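Local coordinates for protein flavodoxin-like domain (Synechococcus elongatus PCC 6301, PDB 3HLY) that probably binds a flavin mononucleotide cofactor and passes electrons, as the flavodoxin-like domain of a larger flavoprotein, at residues 23-26 with 31-34; 43-48 with 69-74; 85-90 with 96-101; 115-120 with 129-134. All coordinates share one frame; numbering follows the deposited sequence.

Contact 1 of 4, residues 23-26 with 31-34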
loop_
_atom_site.group_PDB
_atom_site.type_symbol
_atom_site.label_atom_id
_atom_site.label_comp_id
_atom_site.label_asym_id
_atom_site.label_seq_id
_atom_site.Cartn_x
_atom_site.Cartn_y
_atom_site.Cartn_z
ATOM N N ARG A 23 0.085 8.720 -8.241
ATOM C CA ARG A 23 0.424 9.561 -9.398
ATOM C C ARG A 23 1.553 8.919 -10.210
ATOM O O ARG A 23 1.522 8.888 -11.443
ATOM C CB ARG A 23 0.886 10.953 -8.924
ATOM C CG ARG A 23 0.023 12.105 -9.358
ATOM C CD ARG A 23 0.490 13.399 -8.690
ATOM N NE ARG A 23 0.676 13.198 -7.254
ATOM C CZ ARG A 23 0.847 14.168 -6.362
ATOM N NH1 ARG A 23 0.856 15.440 -6.743
ATOM N NH2 ARG A 23 1.022 13.860 -5.086
ATOM N N GLY A 24 2.568 8.429 -9.509
ATOM C CA GLY A 24 3.688 7.809 -10.184
ATOM C C GLY A 24 3.211 6.599 -10.960
ATOM O O GLY A 24 3.613 6.381 -12.096
ATOM N N LEU A 25 2.332 5.825 -10.330
ATOM C CA LEU A 25 1.774 4.625 -10.916
ATOM C C LEU A 25 0.905 4.808 -12.151
ATOM O O LEU A 25 1.020 4.018 -13.086
ATOM C CB LEU A 25 0.970 3.871 -9.864
ATOM C CG LEU A 25 1.779 2.885 -9.043
ATOM C CD1 LEU A 25 0.934 2.366 -7.885
ATOM C CD2 LEU A 25 2.247 1.748 -9.968
ATOM N N VAL A 26 0.017 5.805 -12.159
ATOM C CA VAL A 26 -0.855 5.993 -13.324
ATOM C C VAL A 26 -0.115 6.530 -14.541
ATOM O O VAL A 26 -0.477 6.214 -15.659
ATOM C CB VAL A 26 -2.085 6.923 -13.024
ATOM C CG1 VAL A 26 -2.988 6.268 -12.018
ATOM C CG2 VAL A 26 -1.618 8.284 -12.541
ATOM N N ALA A 31 -3.426 0.627 -13.933
ATOM C CA ALA A 31 -4.722 1.024 -13.370
ATOM C C ALA A 31 -4.637 0.935 -11.852
ATOM O O ALA A 31 -4.411 -0.138 -11.305
ATOM C CB ALA A 31 -5.837 0.109 -13.865
ATOM N N VAL A 32 -4.840 2.058 -11.175
ATOM C CA VAL A 32 -4.758 2.066 -9.726
ATOM C C VAL A 32 -6.107 2.029 -9.027
ATOM O O VAL A 32 -7.001 2.826 -9.325
ATOM C CB VAL A 32 -4.002 3.301 -9.249
ATOM C CG1 VAL A 32 -3.885 3.290 -7.736
ATOM C CG2 VAL A 32 -2.642 3.334 -9.922
ATOM N N GLU A 33 -6.257 1.105 -8.091
ATOM C CA GLU A 33 -7.507 1.019 -7.360
ATOM C C GLU A 33 -7.270 1.420 -5.912
ATOM O O GLU A 33 -6.548 0.753 -5.175
ATOM C CB GLU A 33 -8.079 -0.399 -7.468
ATOM C CG GLU A 33 -9.439 -0.582 -6.830
ATOM C CD GLU A 33 -10.184 -1.777 -7.403
ATOM O OE1 GLU A 33 -9.608 -2.887 -7.451
ATOM O OE2 GLU A 33 -11.355 -1.607 -7.802
HETATM N N MSE A 34 -7.874 2.537 -5.522
HETATM C CA MSE A 34 -7.729 3.072 -4.177
HETATM C C MSE A 34 -8.881 2.617 -3.294
HETATM O O MSE A 34 -10.030 2.580 -3.717
HETATM C CB MSE A 34 -7.699 4.590 -4.233
HETATM C CG MSE A 34 -6.930 5.097 -5.423
HETATM SE SE MSE A 34 -5.837 6.582 -4.945
HETATM C CE MSE A 34 -4.426 5.632 -4.040
#
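Val-32 packs against Leu-25 and Val-26 where the C-terminal part of helix 14-27 lies over the start of strand 32-36, inside the beta-alpha-beta unit that opens this flavodoxin fold. Going along 31-34, the chain first comes in at Ala-31, the residue whose CA is nearest to the helix backbone, 6.3 Å from the CA of Val-26; its backbone already bonds to Val-3 of the neighbouring strand 3-7. Val-32 then carries the contact. Its CG1 is anti to the backbone N (chi1 -179°), which puts the other methyl, CG2, against two helix side chains at once. That CG2 sits 3.7 Å from Leu-25 CB, so the base of the leucine does the touching while its side chain also packs on Val-3 and Ile-5. At Glu-33 the backbone bonds again to strand 3-7, with Val-3 and Ile-5, and Met-34, a selenomethionine, turns its side chain onto Ile-5. The seam therefore joins helix to strand by apolar packing, while the main chain of the strand is held by its neighbour in the sheet. The side chains of Val-26 and Val-32 cross at about a right angle, with Val-26 CG1 at 3.6 Å from Val-32 CG2.

Contact 2 of 4, residues 43-48 with 69-74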
loop_
_atom_site.group_PDB
_atom_site.type_symbol
_atom_site.label_atom_id
_atom_site.label_comp_id
_atom_site.label_asym_id
_atom_site.label_seq_id
_atom_site.Cartn_x
_atom_site.Cartn_y
_atom_site.Cartn_z
ATOM N N GLN A 43 -16.091 -7.725 0.974
ATOM C CA GLN A 43 -16.324 -8.611 -0.165
ATOM C C GLN A 43 -15.654 -8.152 -1.460
ATOM O O GLN A 43 -15.104 -8.960 -2.208
ATOM C CB GLN A 43 -17.829 -8.780 -0.386
ATOM N N GLU A 44 -15.715 -6.857 -1.736
ATOM C CA GLU A 44 -15.092 -6.335 -2.938
ATOM C C GLU A 44 -13.586 -6.235 -2.718
ATOM O O GLU A 44 -12.798 -6.527 -3.624
ATOM C CB GLU A 44 -15.680 -4.969 -3.288
ATOM C CG GLU A 44 -15.715 -3.981 -2.139
ATOM C CD GLU A 44 -16.402 -2.683 -2.525
ATOM O OE1 GLU A 44 -16.521 -1.782 -1.662
ATOM O OE2 GLU A 44 -16.822 -2.568 -3.699
ATOM N N LEU A 45 -13.193 -5.830 -1.511
ATOM C CA LEU A 45 -11.781 -5.716 -1.166
ATOM C C LEU A 45 -11.115 -7.030 -1.559
ATOM O O LEU A 45 -10.077 -7.036 -2.216
ATOM C CB LEU A 45 -11.623 -5.461 0.334
ATOM C CG LEU A 45 -10.214 -5.318 0.917
ATOM C CD1 LEU A 45 -9.517 -4.099 0.329
ATOM C CD2 LEU A 45 -10.303 -5.187 2.424
ATOM N N ILE A 46 -11.745 -8.142 -1.183
ATOM C CA ILE A 46 -11.227 -9.475 -1.492
ATOM C C ILE A 46 -10.928 -9.675 -2.979
ATOM O O ILE A 46 -9.837 -10.109 -3.357
ATOM C CB ILE A 46 -12.224 -10.573 -1.054
ATOM C CG1 ILE A 46 -12.413 -10.528 0.462
ATOM C CG2 ILE A 46 -11.712 -11.943 -1.470
ATOM C CD1 ILE A 46 -13.425 -11.531 0.986
ATOM N N GLU A 47 -11.907 -9.380 -3.824
ATOM C CA GLU A 47 -11.715 -9.546 -5.260
ATOM C C GLU A 47 -10.654 -8.558 -5.745
ATOM O O GLU A 47 -9.808 -8.898 -6.575
ATOM C CB GLU A 47 -13.048 -9.349 -5.997
ATOM C CG GLU A 47 -14.051 -10.481 -5.741
ATOM C CD GLU A 47 -15.386 -10.290 -6.458
ATOM O OE1 GLU A 47 -16.089 -9.296 -6.165
ATOM O OE2 GLU A 47 -15.736 -11.136 -7.315
ATOM N N ALA A 48 -10.696 -7.348 -5.200
ATOM C CA ALA A 48 -9.732 -6.322 -5.556
ATOM C C ALA A 48 -8.307 -6.793 -5.262
ATOM O O ALA A 48 -7.407 -6.598 -6.064
ATOM C CB ALA A 48 -10.023 -5.042 -4.783
ATOM N N ALA A 69 -9.305 -3.423 11.151
ATOM C CA ALA A 69 -8.602 -4.645 11.511
ATOM C C ALA A 69 -9.170 -5.724 10.610
ATOM O O ALA A 69 -8.462 -6.632 10.163
ATOM C CB ALA A 69 -8.848 -5.003 12.966
ATOM N N THR A 70 -10.468 -5.620 10.352
ATOM C CA THR A 70 -11.148 -6.578 9.491
ATOM C C THR A 70 -10.640 -6.375 8.063
ATOM O O THR A 70 -10.425 -7.329 7.315
ATOM C CB THR A 70 -12.673 -6.352 9.510
ATOM O OG1 THR A 70 -13.138 -6.354 10.863
ATOM C CG2 THR A 70 -13.381 -7.448 8.743
ATOM N N ALA A 71 -10.470 -5.112 7.691
ATOM C CA ALA A 71 -9.971 -4.772 6.368
ATOM C C ALA A 71 -8.546 -5.327 6.245
ATOM O O ALA A 71 -8.210 -6.013 5.281
ATOM C CB ALA A 71 -9.966 -3.250 6.193
ATOM N N LEU A 72 -7.727 -5.041 7.255
ATOM C CA LEU A 72 -6.342 -5.486 7.275
ATOM C C LEU A 72 -6.267 -7.006 7.149
ATOM O O LEU A 72 -5.554 -7.527 6.290
ATOM C CB LEU A 72 -5.670 -5.030 8.569
ATOM C CG LEU A 72 -4.194 -4.645 8.465
ATOM C CD1 LEU A 72 -4.054 -3.399 7.593
ATOM C CD2 LEU A 72 -3.625 -4.385 9.860
ATOM N N SER A 73 -7.020 -7.710 7.997
ATOM C CA SER A 73 -7.038 -9.172 7.978
ATOM C C SER A 73 -7.484 -9.710 6.625
ATOM O O SER A 73 -7.009 -10.754 6.166
ATOM C CB SER A 73 -7.978 -9.704 9.061
ATOM O OG SER A 73 -7.495 -9.385 10.357
ATOM N N THR A 74 -8.397 -8.992 5.979
ATOM C CA THR A 74 -8.896 -9.421 4.686
ATOM C C THR A 74 -7.824 -9.343 3.593
ATOM O O THR A 74 -7.840 -10.130 2.641
ATOM C CB THR A 74 -10.113 -8.584 4.262
ATOM O OG1 THR A 74 -11.112 -8.645 5.290
ATOM C CG2 THR A 74 -10.694 -9.124 2.968
#
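Two helices of the flavodoxin-like alpha/beta fold, 42-51 and 66-78, lie side by side here, each following a strand of the parallel sheet; Leu-45 and Ile-46 of the first meet Ala-71 and Thr-74 of the second. The short segments run in roughly the same direction, 29° apart, and their axes come within 10.1 Å, a spacing bridged by one layer of side chains. Leu-45 is the inner member, buried and also packed on Val-35 of strand 32-36. With its CG anti to the backbone N (chi1 180°), it reaches across to the second helix, where CD2 lies 3.6 Å from Ala-71 O and 3.9 Å from Thr-74 CB. Ala-71 CB is a looser neighbour of that methyl. Toward the surface, Ile-46 lies across Thr-74 at about a right angle; the modelled approach, Ile-46 CG1 to Thr-74 CG2 at 3.3 Å, is closer than usual, and its exact value is doubtful. The threonine thus shows its methyl to both residues of helix 42-51. Its hydroxyl turns back into its own helix, donating to Thr-70 O. With an alanine here, Ile-46 CG1 and Leu-45 CD2 would probably border a gap, and Thr-70 O would lose its hydroxyl donor while keeping the backbone one. As modelled, Thr-74 N and Thr-74 OG1 approach that oxygen from the two faces of the carbonyl, the OG1 donor lying 30° out of the carbonyl plane.

Contact 3 of 4, residues 85-90 with 96-101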
loop_
_atom_site.group_PDB
_atom_site.type_symbol
_atom_site.label_atom_id
_atom_site.label_comp_id
_atom_site.label_asym_id
_atom_site.label_seq_id
_atom_site.Cartn_x
_atom_site.Cartn_y
_atom_site.Cartn_z
ATOM N N ILE A 85 4.473 -6.211 -2.866
ATOM C CA ILE A 85 3.965 -5.426 -1.764
ATOM C C ILE A 85 4.793 -4.149 -1.629
ATOM O O ILE A 85 6.021 -4.203 -1.533
ATOM C CB ILE A 85 4.037 -6.212 -0.428
ATOM C CG1 ILE A 85 3.580 -5.316 0.727
ATOM C CG2 ILE A 85 5.448 -6.723 -0.175
ATOM C CD1 ILE A 85 2.124 -4.941 0.648
ATOM N N GLY A 86 4.113 -3.013 -1.685
ATOM C CA GLY A 86 4.782 -1.734 -1.521
ATOM C C GLY A 86 4.305 -1.194 -0.192
ATOM O O GLY A 86 3.105 -1.036 0.017
ATOM N N LEU A 87 5.228 -0.932 0.721
ATOM C CA LEU A 87 4.867 -0.406 2.027
ATOM C C LEU A 87 5.371 1.032 2.201
ATOM O O LEU A 87 6.427 1.392 1.693
ATOM C CB LEU A 87 5.463 -1.303 3.117
ATOM C CG LEU A 87 4.866 -2.713 3.171
ATOM C CD1 LEU A 87 5.653 -3.590 4.132
ATOM C CD2 LEU A 87 3.401 -2.631 3.600
ATOM N N PHE A 88 4.588 1.849 2.892
ATOM C CA PHE A 88 4.974 3.227 3.186
ATOM C C PHE A 88 4.477 3.599 4.576
ATOM O O PHE A 88 3.352 3.277 4.959
ATOM C CB PHE A 88 4.437 4.208 2.132
ATOM C CG PHE A 88 2.949 4.456 2.185
ATOM C CD1 PHE A 88 2.417 5.412 3.040
ATOM C CD2 PHE A 88 2.087 3.797 1.304
ATOM C CE1 PHE A 88 1.048 5.720 3.014
ATOM C CE2 PHE A 88 0.713 4.097 1.269
ATOM C CZ PHE A 88 0.193 5.061 2.120
ATOM N N ASP A 89 5.338 4.250 5.347
ATOM C CA ASP A 89 4.965 4.666 6.689
ATOM C C ASP A 89 4.027 5.865 6.569
ATOM O O ASP A 89 4.368 6.865 5.939
ATOM C CB ASP A 89 6.216 5.035 7.479
ATOM C CG ASP A 89 5.934 5.243 8.949
ATOM O OD1 ASP A 89 6.889 5.140 9.750
ATOM O OD2 ASP A 89 4.763 5.515 9.304
ATOM N N SER A 90 2.845 5.756 7.168
ATOM C CA SER A 90 1.862 6.827 7.112
ATOM C C SER A 90 2.142 7.997 8.060
ATOM O O SER A 90 1.546 9.072 7.921
ATOM C CB SER A 90 0.476 6.258 7.394
ATOM O OG SER A 90 0.436 5.628 8.657
ATOM N N GLU A 96 1.586 0.443 13.344
ATOM C CA GLU A 96 2.390 -0.757 13.165
ATOM C C GLU A 96 3.670 -0.458 12.393
ATOM O O GLU A 96 3.659 0.297 11.423
ATOM C CB GLU A 96 1.600 -1.820 12.397
ATOM C CG GLU A 96 1.109 -2.978 13.239
ATOM C CD GLU A 96 0.834 -4.214 12.402
ATOM O OE1 GLU A 96 0.024 -4.125 11.448
ATOM O OE2 GLU A 96 1.432 -5.274 12.699
ATOM N N PRO A 97 4.792 -1.054 12.814
ATOM C CA PRO A 97 6.091 -0.854 12.157
ATOM C C PRO A 97 6.134 -1.477 10.756
ATOM O O PRO A 97 5.588 -2.558 10.536
ATOM C CB PRO A 97 7.074 -1.547 13.108
ATOM C CG PRO A 97 6.354 -1.549 14.437
ATOM C CD PRO A 97 4.941 -1.854 14.042
ATOM N N ILE A 98 6.788 -0.802 9.818
ATOM C CA ILE A 98 6.901 -1.315 8.452
ATOM C C ILE A 98 7.415 -2.751 8.446
ATOM O O ILE A 98 6.840 -3.626 7.806
ATOM C CB ILE A 98 7.860 -0.425 7.595
ATOM C CG1 ILE A 98 7.058 0.679 6.906
ATOM C CG2 ILE A 98 8.603 -1.267 6.568
ATOM C CD1 ILE A 98 7.897 1.605 6.074
ATOM N N ASP A 99 8.493 -2.986 9.186
ATOM C CA ASP A 99 9.125 -4.297 9.270
ATOM C C ASP A 99 8.160 -5.440 9.607
ATOM O O ASP A 99 8.246 -6.524 9.025
ATOM C CB ASP A 99 10.252 -4.239 10.298
ATOM C CG ASP A 99 11.131 -3.005 10.130
ATOM O OD1 ASP A 99 12.295 -3.151 9.702
ATOM O OD2 ASP A 99 10.653 -1.879 10.420
ATOM N N ALA A 100 7.242 -5.195 10.543
ATOM C CA ALA A 100 6.273 -6.206 10.951
ATOM C C ALA A 100 5.372 -6.625 9.784
ATOM O O ALA A 100 5.168 -7.817 9.550
ATOM C CB ALA A 100 5.422 -5.675 12.109
ATOM N N LEU A 101 4.830 -5.641 9.067
ATOM C CA LEU A 101 3.972 -5.913 7.920
ATOM C C LEU A 101 4.784 -6.624 6.860
ATOM O O LEU A 101 4.340 -7.614 6.297
ATOM C CB LEU A 101 3.423 -4.617 7.311
ATOM C CG LEU A 101 2.325 -3.844 8.037
ATOM C CD1 LEU A 101 1.101 -4.732 8.209
ATOM C CD2 LEU A 101 2.842 -3.380 9.384
#
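Leu-87 lays its CD1 methyl over the first turn of helix 98-107, 3.9 Å from Ile-98 O and 4.0 Å from Leu-101 CB. Having CG anti to the carbonyl carbon (chi1 -67°) helps carry CD1 out from the strand to the helix, and the side chain meets that of Leu-101 at an oblique angle. Leu-101 offers only its base: CB points at the strand, but the end of the side chain leads off elsewhere. Ile-98, on the helix, makes the second half of the contact, against the end of strand 84-88. Its outer bond is extended (chi2 179°) and carries CD1 up to the main chain leaving the strand, 3.8 Å from Asp-89 N and 4.2 Å from Phe-88 C. The same methyl brushes Asp-89 CB at 4.1 Å, so the aspartate takes part through its aliphatic base, while its OD2 accepts a hydrogen bond from Tyr-91 N. The helix begins right after Pro-97, its N-cap residue, whose O receives weak bonds from the backbone N of Ala-100 and Leu-101. Phe-88, the residue after Leu-87, points to the other face of the sheet, where it packs on Leu-17, Ser-18 and Ile-21 of helix 14-27. This is the strand-to-helix half of a beta-alpha-beta unit, with strand 84-88 ending in the loop 89-97 before its helix; in flavodoxins the corresponding loop, after the fourth strand, is one that lines the flavin, and here it probably does likewise.

Contact 4 of 4, residues 115-120 with 129-134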
loop_
_atom_site.group_PDB
_atom_site.type_symbol
_atom_site.label_atom_id
_atom_site.label_comp_id
_atom_site.label_asym_id
_atom_site.label_seq_id
_atom_site.Cartn_x
_atom_site.Cartn_y
_atom_site.Cartn_z
ATOM N N PRO A 115 11.496 -0.312 -2.573
ATOM C CA PRO A 115 11.986 -0.274 -1.184
ATOM C C PRO A 115 10.992 0.424 -0.251
ATOM O O PRO A 115 10.450 1.485 -0.576
ATOM C CB PRO A 115 13.308 0.501 -1.290
ATOM C CG PRO A 115 13.798 0.152 -2.678
ATOM C CD PRO A 115 12.509 0.200 -3.515
ATOM N N PRO A 116 10.752 -0.155 0.933
ATOM C CA PRO A 116 9.813 0.472 1.862
ATOM C C PRO A 116 10.070 1.980 1.995
ATOM O O PRO A 116 11.212 2.405 2.116
ATOM C CB PRO A 116 10.073 -0.288 3.160
ATOM C CG PRO A 116 10.364 -1.691 2.655
ATOM C CD PRO A 116 11.297 -1.412 1.486
ATOM N N ILE A 117 9.011 2.785 1.971
ATOM C CA ILE A 117 9.173 4.226 2.094
ATOM C C ILE A 117 9.054 4.627 3.563
ATOM O O ILE A 117 7.955 4.807 4.079
ATOM C CB ILE A 117 8.119 4.968 1.272
ATOM C CG1 ILE A 117 8.290 4.621 -0.209
ATOM C CG2 ILE A 117 8.245 6.474 1.496
ATOM C CD1 ILE A 117 7.068 4.995 -1.065
ATOM N N ARG A 118 10.199 4.786 4.216
ATOM C CA ARG A 118 10.256 5.126 5.634
ATOM C C ARG A 118 10.221 6.622 5.954
ATOM O O ARG A 118 11.201 7.329 5.757
ATOM C CB ARG A 118 11.515 4.503 6.230
ATOM C CG ARG A 118 11.647 3.017 5.917
ATOM C CD ARG A 118 12.900 2.394 6.500
ATOM N NE ARG A 118 13.020 0.995 6.096
ATOM C CZ ARG A 118 12.477 -0.034 6.740
ATOM N NH1 ARG A 118 12.641 -1.264 6.276
ATOM N NH2 ARG A 118 11.794 0.151 7.856
ATOM N N VAL A 119 9.092 7.104 6.459
ATOM C CA VAL A 119 8.981 8.509 6.818
ATOM C C VAL A 119 9.050 8.647 8.342
ATOM O O VAL A 119 8.228 8.087 9.069
ATOM C CB VAL A 119 7.663 9.125 6.286
ATOM C CG1 VAL A 119 7.594 8.965 4.778
ATOM C CG2 VAL A 119 6.470 8.463 6.936
ATOM N N LYS A 120 10.052 9.384 8.817
ATOM C CA LYS A 120 10.259 9.586 10.249
ATOM C C LYS A 120 10.209 11.068 10.589
ATOM O O LYS A 120 10.993 11.560 11.405
ATOM C CB LYS A 120 11.610 8.997 10.669
ATOM N N GLN A 129 8.486 13.055 -3.642
ATOM C CA GLN A 129 9.123 12.735 -4.917
ATOM C C GLN A 129 9.489 11.258 -4.909
ATOM O O GLN A 129 9.383 10.586 -5.931
ATOM C CB GLN A 129 10.392 13.565 -5.132
ATOM C CG GLN A 129 11.097 13.286 -6.459
ATOM C CD GLN A 129 10.219 13.592 -7.672
ATOM O OE1 GLN A 129 9.828 14.742 -7.900
ATOM N NE2 GLN A 129 9.901 12.560 -8.451
ATOM N N GLN A 130 9.924 10.763 -3.752
ATOM C CA GLN A 130 10.295 9.364 -3.605
ATOM C C GLN A 130 9.056 8.454 -3.743
ATOM O O GLN A 130 9.135 7.362 -4.314
ATOM C CB GLN A 130 10.982 9.146 -2.257
ATOM C CG GLN A 130 11.486 7.727 -2.049
ATOM C CD GLN A 130 12.100 7.537 -0.683
ATOM O OE1 GLN A 130 12.124 8.468 0.136
ATOM N NE2 GLN A 130 12.596 6.329 -0.415
ATOM N N CYS A 131 7.928 8.880 -3.190
ATOM C CA CYS A 131 6.673 8.136 -3.351
ATOM C C CYS A 131 6.312 8.060 -4.847
ATOM O O CYS A 131 5.923 6.999 -5.361
ATOM C CB CYS A 131 5.526 8.863 -2.663
ATOM S SG CYS A 131 5.524 8.757 -0.889
ATOM N N GLU A 132 6.403 9.198 -5.532
ATOM C CA GLU A 132 6.072 9.240 -6.953
ATOM C C GLU A 132 7.024 8.367 -7.743
ATOM O O GLU A 132 6.606 7.638 -8.643
ATOM C CB GLU A 132 6.131 10.667 -7.493
ATOM C CG GLU A 132 5.681 10.788 -8.932
ATOM C CD GLU A 132 5.623 12.235 -9.395
ATOM O OE1 GLU A 132 6.422 12.605 -10.284
ATOM O OE2 GLU A 132 4.782 12.996 -8.859
ATOM N N GLU A 133 8.308 8.433 -7.403
ATOM C CA GLU A 133 9.294 7.620 -8.102
ATOM C C GLU A 133 9.079 6.135 -7.818
ATOM O O GLU A 133 9.298 5.305 -8.686
ATOM C CB GLU A 133 10.722 8.000 -7.689
ATOM C CG GLU A 133 11.762 7.320 -8.561
ATOM C CD GLU A 133 11.697 7.800 -10.010
ATOM O OE1 GLU A 133 12.023 7.011 -10.921
ATOM O OE2 GLU A 133 11.329 8.974 -10.233
ATOM N N SER A 134 8.654 5.806 -6.600
ATOM C CA SER A 134 8.402 4.415 -6.241
ATOM C C SER A 134 7.239 3.885 -7.071
ATOM O O SER A 134 7.266 2.727 -7.506
ATOM C CB SER A 134 8.051 4.283 -4.746
ATOM O OG SER A 134 9.108 4.729 -3.928
HETATM O O HOH W 1 11.087 3.050 -2.654
HETATM O O HOH W 2 11.794 7.921 2.773
#
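Apolar packing comes first: Ile-117 pushes its CD1 into the face of helix 125-144 between Cys-131 and Ser-134. That methyl is 3.9 Å from Cys-131 CA and 4.1 Å from Cys-131 SG, and on the other residue it sits 3.5 Å from Ser-134 OG. The isoleucine's CG1 is anti to the carbonyl carbon (chi1 -62°), which turns it toward the helix, and the extended outer bond carries CD1 onward. Behind this pair lies helix 14-27, since Cys-131 packs on Leu-17, Ala-20 and Ile-21, the last of which Ile-117 touches too. Direct hydrogen bonding stays within the helix. Ser-134 OG donates to Gln-130 O at 2.7 Å, tilted 34° from the carbonyl plane, and Ser-134 N comes to that oxygen from the opposite face. Two waters then tie the polar rim together. One donates both to Pro-115 O (2.7 Å) and to Ser-134 OG (2.9 Å), so the serine hydroxyl gives one bond and takes another. The second donates to Arg-118 O (3.1 Å) and to Gln-130 OE1 (2.7 Å), which the fully extended glutamine side chain holds out toward the loop. Were Ser-134 an alanine, the first water would probably lose its partner on the helix, breaking the bridge from Pro-115 O. Ile-117 also bonds by its backbone to Leu-87 and Asp-89, so the segment runs beside strand 84-88 under the C-terminal helix, which covers this face of the sheet together with helix 14-27, as in flavodoxins.

How the contacts relate
The four contacts come in sequence along the chain without overlap, around the parallel sheet of order 2-1-3-4-5. Contacts 1 and 3 each fasten a helix to a strand, about 19 Å apart between centres and with the middle of the molecule between them. Contact 2 joins two helices, about 17 Å from contact 3 between centres, and touches contact 1 where Glu-33 meets Ala-48. Contacts 3 and 4 are the closest pair, about 11 Å between centres, and share probable backbone hydrogen bonds between Leu-87, Asp-89 and Ile-117. Contact 4 reaches back to contact 1 through Gly-24 and Glu-132, so helices 14-27 and 125-144 pack together. The result is a three-layer alpha/beta/alpha sandwich, the flavodoxin architecture.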